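Local structure of glucosamine-6-phosphate deaminase (Thermotoga maritima, 1J5X) at residues T262-Q267 and L286-L291; F197-K202 and D298-N303. The protein is a SIS-domain protein built around parallel beta sheets flanked by helices. All coordinates share one frame; numbering follows the deposited sequence.

Interaction 1: T262-Q267 and L286-L291; sequences TLVFMQ and LGATVL
Phe-265 and Leu-291 make the tightly packed end of this contact. The two side chains run alongside one another from neighbouring strands, and CD2 of Leu-291 sits 4.0 Å from the centroid of the Phe-265 ring, only 3° off the ring normal, a CH-pi contact over the centre of one face. Leu-291 CG is anti to the backbone N (chi1 -170°), and both methyls end over the same face of the ring, CD1 toward the CE1-CZ side, 3.8 Å from Phe-265 CE1. Beneath them runs a parallel ladder whose four N-H...O angles all exceed 165°; Val-264 uses both backbone groups, its N reaching Thr-289 O at 2.8 Å and its O accepting from Leu-291 N. The strands belong to the beta-alpha-beta unit of strand 262-267, helix 273-285 and strand 289-293, the last being outermost in a four-stranded parallel sheet. Leu-263, Phe-265 and Leu-291 share one face with Thr-289, and there helix 313-326 covers Leu-263 and Phe-265. Val-264 and Val-290 occupy the other face, against helix 273-285; the bent selenomethionine Met-266 brings CE to 3.5 Å from Val-290 CG1. The solvent side is the start of the second strand, after the Schellman motif at Gly-287. Partly exposed Thr-289 still touches closely, CG2 to Leu-263 CD1 at 3.6 Å, while its OG1 bonds to His-212; small Ala-288 offers one methyl, 4.1 Å from Val-264 CG2.

Interaction 2: F197-K202 and D298-N303; sequences FDISWK and DIPVSN
Ile-199 and Ser-200, neighbours on helix 184-205, meet Ile-299 and Pro-300 of the loop that leaves strand 289-293, so the contact packs a flanking helix against a connection of the alpha/beta fold. No hydrogen bond crosses it, and the buried surface is only 182 Å², in keeping with a meeting of a few methyl and methylene groups. The working branch of Ile-199 is CG2. With CG1 beside the backbone N (chi1 -69°), this short branch lies anti to that N and faces the loop, 4.1 Å from Ile-299 CG2 and 4.0 Å from Pro-300 CD. The two isoleucine side chains run antiparallel past one another, while Ile-199 stands roughly perpendicular to the proline. Ile-299 has a similar conformation, but both of its branches take part: CG2 meets Ile-199 and Ser-200, while the nearly straight CG1 arm (chi2 176°) carries CD1 along the serine to 3.8 Å from Ser-200 CA. The serine's hydroxyl bonds to the carbonyl O of Phe-196 one turn back, which supplies a polar partner for a buried oxygen among hydrocarbon groups. Pro-314 and Ile-317 of helix 313-326 also touch the serine. Two turns earlier on the helix, Tyr-192 touches Ile-199 and hydrogen-bonds the carbonyl O of Pro-300 through its hydroxyl. The nearest approach across the two segments remains Ser-200 OG to Ile-299 CG2, at 3.4 Å.

After the five-stranded sheet, the chain forms helix 184-205, which carries 197-202, then passes through strands 214-218 and 241-245 to strand 262-267. Interaction 1 closes the short inner loop, 18 intervening residues that are mostly helix 273-285, when the chain returns at 286-291. A few residues later 298-303 reaches back to helix 184-205, and interaction 2 closes a loop of 95 residues that contains interaction 1 entirely; the two nest without crossing. Their centres are 16 Å apart, yet they touch: Leu-291 CD2 lies 3.9 Å from Ile-299 CD1. The edge of the four-stranded sheet is thereby joined, in part through this hydrophobic contact, to a helix preceding that sheet in sequence.

Interaction 1: T262-Q267 and L286-L291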
ATOM      1  N   THR A 262      14.708   9.351  15.385  1.00 25.90           N
ATOM      2  CA  THR A 262      13.460   8.687  14.999  1.00 25.78           C
ATOM      3  C   THR A 262      12.663   9.664  14.139  1.00 25.27           C
ATOM      4  O   THR A 262      12.511  10.819  14.518  1.00 26.41           O
ATOM      5  CB  THR A 262      12.609   8.338  16.209  1.00 27.34           C
ATOM      6  OG1 THR A 262      13.318   7.399  17.027  1.00 30.92           O
ATOM      7  CG2 THR A 262      11.278   7.726  15.756  1.00 27.91           C
ATOM      8  N   LEU A 263      12.174   9.193  13.003  1.00 22.91           N
ATOM      9  CA  LEU A 263      11.366  10.000  12.075  1.00 23.24           C
ATOM     10  C   LEU A 263       9.981   9.324  12.003  1.00 24.40           C
ATOM     11  O   LEU A 263       9.901   8.146  11.674  1.00 25.03           O
ATOM     12  CB  LEU A 263      11.993  10.005  10.671  1.00 22.91           C
ATOM     13  CG  LEU A 263      11.234  10.703   9.510  1.00 23.80           C
ATOM     14  CD1 LEU A 263      11.022  12.166   9.854  1.00 23.12           C
ATOM     15  CD2 LEU A 263      11.977  10.577   8.212  1.00 23.88           C
ATOM     16  N   VAL A 264       8.916  10.088  12.287  1.00 22.73           N
ATOM     17  CA  VAL A 264       7.560   9.530  12.270  1.00 22.02           C
ATOM     18  C   VAL A 264       6.741  10.135  11.125  1.00 22.48           C
ATOM     19  O   VAL A 264       6.733  11.354  10.970  1.00 22.68           O
ATOM     20  CB  VAL A 264       6.843   9.849  13.607  1.00 23.58           C
ATOM     21  CG1 VAL A 264       5.404   9.222  13.615  1.00 20.88           C
ATOM     22  CG2 VAL A 264       7.672   9.346  14.787  1.00 20.66           C
ATOM     23  N   PHE A 265       6.063   9.311  10.312  1.00 17.97           N
ATOM     24  CA  PHE A 265       5.182   9.835   9.262  1.00 20.44           C
ATOM     25  C   PHE A 265       3.826   9.384   9.753  1.00 22.23           C
ATOM     26  O   PHE A 265       3.571   8.181   9.905  1.00 19.39           O
ATOM     27  CB  PHE A 265       5.428   9.202   7.919  1.00 19.99           C
ATOM     28  CG  PHE A 265       6.395   9.962   7.052  1.00 21.60           C
ATOM     29  CD1 PHE A 265       7.476  10.648   7.623  1.00 21.64           C
ATOM     30  CD2 PHE A 265       6.292   9.914   5.676  1.00 22.82           C
ATOM     31  CE1 PHE A 265       8.448  11.287   6.782  1.00 19.86           C
ATOM     32  CE2 PHE A 265       7.281  10.561   4.834  1.00 24.16           C
ATOM     33  CZ  PHE A 265       8.338  11.234   5.435  1.00 20.75           C
HETATM   34  N   MSE A 266       2.978  10.352  10.053  1.00 21.07           N
HETATM   35  CA  MSE A 266       1.684  10.095  10.600  1.00 21.99           C
HETATM   36  C   MSE A 266       0.601  10.400   9.555  1.00 21.38           C
HETATM   37  O   MSE A 266       0.535  11.526   9.024  1.00 19.16           O
HETATM   38  CB  MSE A 266       1.492  10.987  11.831  1.00 21.80           C
HETATM   39  CG  MSE A 266       0.168  10.727  12.549  1.00 28.12           C
HETATM   40 SE   MSE A 266      -0.006  11.851  14.168  1.00 40.30          SE
HETATM   41  CE  MSE A 266       1.845  12.094  14.580  1.00 24.74           C
ATOM     42  N   GLN A 267      -0.245   9.406   9.273  1.00 16.60           N
ATOM     43  CA  GLN A 267      -1.349   9.576   8.289  1.00 17.04           C
ATOM     44  C   GLN A 267      -2.554  10.143   9.021  1.00 17.76           C
ATOM     45  O   GLN A 267      -3.204   9.443   9.821  1.00 17.18           O
ATOM     46  CB  GLN A 267      -1.751   8.247   7.717  1.00 17.08           C
ATOM     47  CG  GLN A 267      -0.600   7.489   7.006  1.00 16.65           C
ATOM     48  CD  GLN A 267      -0.099   8.145   5.721  1.00 21.67           C
ATOM     49  OE1 GLN A 267      -0.829   8.872   5.039  1.00 20.00           O
ATOM     50  NE2 GLN A 267       1.167   7.851   5.352  1.00 17.18           N
ATOM     51  N   LEU A 286      10.122  13.747  22.991  1.00 34.79           N
ATOM     52  CA  LEU A 286      10.978  12.617  23.290  1.00 32.59           C
ATOM     53  C   LEU A 286      12.110  12.580  22.296  1.00 30.93           C
ATOM     54  O   LEU A 286      12.962  11.691  22.359  1.00 32.14           O
ATOM     55  CB  LEU A 286      10.176  11.304  23.198  1.00 34.48           C
ATOM     56  CG  LEU A 286       8.969  11.257  24.131  1.00 35.48           C
ATOM     57  CD1 LEU A 286       8.200   9.941  23.926  1.00 33.36           C
ATOM     58  CD2 LEU A 286       9.428  11.402  25.568  1.00 36.89           C
ATOM     59  N   GLY A 287      12.126  13.518  21.340  1.00 28.58           N
ATOM     60  CA  GLY A 287      13.214  13.532  20.394  1.00 27.91           C
ATOM     61  C   GLY A 287      12.908  13.219  18.947  1.00 25.71           C
ATOM     62  O   GLY A 287      13.733  13.377  18.071  1.00 26.81           O
ATOM     63  N   ALA A 288      11.704  12.768  18.667  1.00 27.71           N
ATOM     64  CA  ALA A 288      11.394  12.436  17.278  1.00 25.92           C
ATOM     65  C   ALA A 288      11.137  13.647  16.379  1.00 25.99           C
ATOM     66  O   ALA A 288      10.783  14.702  16.849  1.00 26.09           O
ATOM     67  CB  ALA A 288      10.110  11.551  17.230  1.00 24.00           C
ATOM     68  N   THR A 289      11.319  13.434  15.097  1.00 25.80           N
ATOM     69  CA  THR A 289      10.972  14.418  14.084  1.00 26.70           C
ATOM     70  C   THR A 289       9.607  13.842  13.599  1.00 28.28           C
ATOM     71  O   THR A 289       9.532  12.667  13.240  1.00 26.42           O
ATOM     72  CB  THR A 289      11.930  14.347  12.914  1.00 29.92           C
ATOM     73  OG1 THR A 289      13.237  14.774  13.342  1.00 30.26           O
ATOM     74  CG2 THR A 289      11.452  15.195  11.798  1.00 31.11           C
ATOM     75  N   VAL A 290       8.561  14.650  13.581  1.00 25.56           N
ATOM     76  CA  VAL A 290       7.252  14.147  13.133  1.00 25.21           C
ATOM     77  C   VAL A 290       6.759  14.908  11.949  1.00 24.68           C
ATOM     78  O   VAL A 290       6.850  16.167  11.918  1.00 24.24           O
ATOM     79  CB  VAL A 290       6.228  14.276  14.218  1.00 24.02           C
ATOM     80  CG1 VAL A 290       4.852  13.733  13.701  1.00 25.54           C
ATOM     81  CG2 VAL A 290       6.727  13.572  15.502  1.00 25.52           C
ATOM     82  N   LEU A 291       6.296  14.156  10.955  1.00 21.39           N
ATOM     83  CA  LEU A 291       5.747  14.707   9.729  1.00 23.93           C
ATOM     84  C   LEU A 291       4.301  14.191   9.569  1.00 23.96           C
ATOM     85  O   LEU A 291       4.038  12.978   9.695  1.00 23.41           O
ATOM     86  CB  LEU A 291       6.600  14.266   8.558  1.00 25.37           C
ATOM     87  CG  LEU A 291       6.330  14.909   7.210  1.00 29.53           C
ATOM     88  CD1 LEU A 291       7.654  15.033   6.407  1.00 32.68           C
ATOM     89  CD2 LEU A 291       5.329  14.028   6.464  1.00 33.65           C
TER

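Interaction 2: F197-K202 and D298-N303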
ATOM      1  N   PHE A 197       2.679  15.133  -5.159  1.00 23.53           N
ATOM      2  CA  PHE A 197       4.017  14.579  -5.351  1.00 23.23           C
ATOM      3  C   PHE A 197       5.086  15.659  -5.161  1.00 24.15           C
ATOM      4  O   PHE A 197       6.039  15.496  -4.382  1.00 22.02           O
ATOM      5  CB  PHE A 197       4.107  13.955  -6.738  1.00 25.12           C
ATOM      6  CG  PHE A 197       5.497  13.433  -7.079  1.00 27.53           C
ATOM      7  CD1 PHE A 197       6.493  14.300  -7.558  1.00 31.12           C
ATOM      8  CD2 PHE A 197       5.822  12.090  -6.867  1.00 30.21           C
ATOM      9  CE1 PHE A 197       7.811  13.827  -7.816  1.00 32.43           C
ATOM     10  CE2 PHE A 197       7.119  11.609  -7.118  1.00 29.98           C
ATOM     11  CZ  PHE A 197       8.114  12.468  -7.590  1.00 31.10           C
ATOM     12  N   ASP A 198       4.903  16.805  -5.829  1.00 25.60           N
ATOM     13  CA  ASP A 198       5.876  17.882  -5.725  1.00 25.59           C
ATOM     14  C   ASP A 198       5.982  18.427  -4.308  1.00 24.21           C
ATOM     15  O   ASP A 198       7.072  18.717  -3.854  1.00 26.64           O
ATOM     16  CB  ASP A 198       5.557  19.019  -6.748  1.00 25.16           C
ATOM     17  CG  ASP A 198       5.607  18.540  -8.210  1.00 31.98           C
ATOM     18  OD1 ASP A 198       6.280  17.525  -8.527  1.00 32.12           O
ATOM     19  OD2 ASP A 198       4.979  19.189  -9.077  1.00 35.87           O
ATOM     20  N   ILE A 199       4.863  18.576  -3.594  1.00 24.49           N
ATOM     21  CA  ILE A 199       4.928  19.050  -2.225  1.00 23.86           C
ATOM     22  C   ILE A 199       5.696  18.004  -1.391  1.00 23.30           C
ATOM     23  O   ILE A 199       6.524  18.347  -0.514  1.00 24.34           O
ATOM     24  CB  ILE A 199       3.480  19.249  -1.589  1.00 21.59           C
ATOM     25  CG1 ILE A 199       2.774  20.454  -2.273  1.00 25.43           C
ATOM     26  CG2 ILE A 199       3.593  19.430  -0.065  1.00 23.90           C
ATOM     27  CD1 ILE A 199       1.260  20.638  -1.932  1.00 23.00           C
ATOM     28  N   SER A 200       5.364  16.741  -1.626  1.00 23.90           N
ATOM     29  CA  SER A 200       5.990  15.641  -0.869  1.00 25.32           C
ATOM     30  C   SER A 200       7.507  15.696  -1.076  1.00 23.42           C
ATOM     31  O   SER A 200       8.274  15.697  -0.098  1.00 25.57           O
ATOM     32  CB  SER A 200       5.453  14.274  -1.346  1.00 23.71           C
ATOM     33  OG  SER A 200       4.087  14.130  -0.983  1.00 23.10           O
ATOM     34  N   TRP A 201       7.911  15.754  -2.331  1.00 25.51           N
ATOM     35  CA  TRP A 201       9.344  15.781  -2.643  1.00 25.91           C
ATOM     36  C   TRP A 201      10.063  16.895  -1.941  1.00 27.65           C
ATOM     37  O   TRP A 201      11.099  16.673  -1.283  1.00 25.65           O
ATOM     38  CB  TRP A 201       9.575  15.894  -4.148  1.00 30.57           C
ATOM     39  CG  TRP A 201      11.032  15.695  -4.498  1.00 31.05           C
ATOM     40  CD1 TRP A 201      12.037  16.611  -4.403  1.00 35.11           C
ATOM     41  CD2 TRP A 201      11.647  14.457  -4.852  1.00 33.90           C
ATOM     42  NE1 TRP A 201      13.250  16.016  -4.663  1.00 33.99           N
ATOM     43  CE2 TRP A 201      13.040  14.691  -4.945  1.00 35.10           C
ATOM     44  CE3 TRP A 201      11.159  13.163  -5.095  1.00 33.73           C
ATOM     45  CZ2 TRP A 201      13.961  13.663  -5.275  1.00 34.74           C
ATOM     46  CZ3 TRP A 201      12.085  12.137  -5.423  1.00 34.24           C
ATOM     47  CH2 TRP A 201      13.464  12.405  -5.507  1.00 34.40           C
ATOM     48  N   LYS A 202       9.489  18.101  -2.012  1.00 31.52           N
ATOM     49  CA  LYS A 202      10.128  19.266  -1.402  1.00 31.87           C
ATOM     50  C   LYS A 202      10.113  19.282   0.113  1.00 30.87           C
ATOM     51  O   LYS A 202      11.085  19.722   0.733  1.00 30.59           O
ATOM     52  CB  LYS A 202       9.540  20.581  -1.982  1.00 35.35           C
ATOM     53  CG  LYS A 202       8.035  20.769  -1.769  1.00 43.68           C
ATOM     54  CD  LYS A 202       7.641  21.172  -0.319  1.00 46.08           C
ATOM     55  CE  LYS A 202       8.139  22.584   0.081  1.00 49.26           C
ATOM     56  NZ  LYS A 202       8.033  22.867   1.561  1.00 48.96           N
ATOM     57  N   ASP A 298       1.813  18.561   7.336  1.00 24.78           N
ATOM     58  CA  ASP A 298       2.936  18.986   6.523  1.00 26.24           C
ATOM     59  C   ASP A 298       2.802  18.756   5.036  1.00 27.01           C
ATOM     60  O   ASP A 298       3.369  19.497   4.231  1.00 26.39           O
ATOM     61  CB  ASP A 298       4.212  18.289   7.035  1.00 26.74           C
ATOM     62  CG  ASP A 298       4.451  18.554   8.496  1.00 30.08           C
ATOM     63  OD1 ASP A 298       3.969  17.784   9.370  1.00 25.81           O
ATOM     64  OD2 ASP A 298       5.119  19.586   8.766  1.00 35.52           O
ATOM     65  N   ILE A 299       2.109  17.689   4.651  1.00 25.17           N
ATOM     66  CA  ILE A 299       1.875  17.377   3.245  1.00 24.24           C
ATOM     67  C   ILE A 299       0.349  17.198   3.134  1.00 25.53           C
ATOM     68  O   ILE A 299      -0.226  16.132   3.428  1.00 24.48           O
ATOM     69  CB  ILE A 299       2.571  16.053   2.826  1.00 24.89           C
ATOM     70  CG1 ILE A 299       4.101  16.143   3.002  1.00 24.42           C
ATOM     71  CG2 ILE A 299       2.302  15.763   1.368  1.00 22.30           C
ATOM     72  CD1 ILE A 299       4.798  14.722   2.648  1.00 25.70           C
ATOM     73  N   PRO A 300      -0.355  18.240   2.666  1.00 25.44           N
ATOM     74  CA  PRO A 300      -1.800  18.188   2.542  1.00 24.48           C
ATOM     75  C   PRO A 300      -2.304  17.223   1.514  1.00 24.03           C
ATOM     76  O   PRO A 300      -1.739  17.119   0.433  1.00 22.90           O
ATOM     77  CB  PRO A 300      -2.187  19.631   2.144  1.00 25.36           C
ATOM     78  CG  PRO A 300      -0.926  20.429   2.412  1.00 31.10           C
ATOM     79  CD  PRO A 300       0.167  19.458   2.044  1.00 28.23           C
ATOM     80  N   VAL A 301      -3.379  16.530   1.891  1.00 20.70           N
ATOM     81  CA  VAL A 301      -4.110  15.630   1.011  1.00 19.48           C
ATOM     82  C   VAL A 301      -5.364  15.277   1.801  1.00 20.77           C
ATOM     83  O   VAL A 301      -5.312  15.308   3.046  1.00 20.21           O
ATOM     84  CB  VAL A 301      -3.312  14.376   0.655  1.00 19.43           C
ATOM     85  CG1 VAL A 301      -3.007  13.543   1.956  1.00 19.49           C
ATOM     86  CG2 VAL A 301      -4.119  13.561  -0.367  1.00 19.92           C
ATOM     87  N   SER A 302      -6.470  14.953   1.116  1.00 18.42           N
ATOM     88  CA  SER A 302      -7.727  14.629   1.817  1.00 20.98           C
ATOM     89  C   SER A 302      -7.528  13.618   2.945  1.00 20.46           C
ATOM     90  O   SER A 302      -6.804  12.641   2.773  1.00 21.16           O
ATOM     91  CB  SER A 302      -8.737  14.049   0.834  1.00 19.95           C
ATOM     92  OG  SER A 302      -9.852  13.449   1.476  1.00 21.53           O
ATOM     93  N   ASN A 303      -8.235  13.807   4.053  1.00 16.34           N
ATOM     94  CA  ASN A 303      -8.132  12.863   5.173  1.00 18.59           C
ATOM     95  C   ASN A 303      -9.207  11.791   5.089  1.00 18.87           C
ATOM     96  O   ASN A 303      -9.395  10.976   6.017  1.00 19.99           O
ATOM     97  CB  ASN A 303      -8.196  13.589   6.517  1.00 20.51           C
ATOM     98  CG  ASN A 303      -7.019  14.526   6.705  1.00 25.47           C
ATOM     99  OD1 ASN A 303      -5.909  14.227   6.246  1.00 20.52           O
ATOM    100  ND2 ASN A 303      -7.241  15.653   7.380  1.00 25.62           N
TER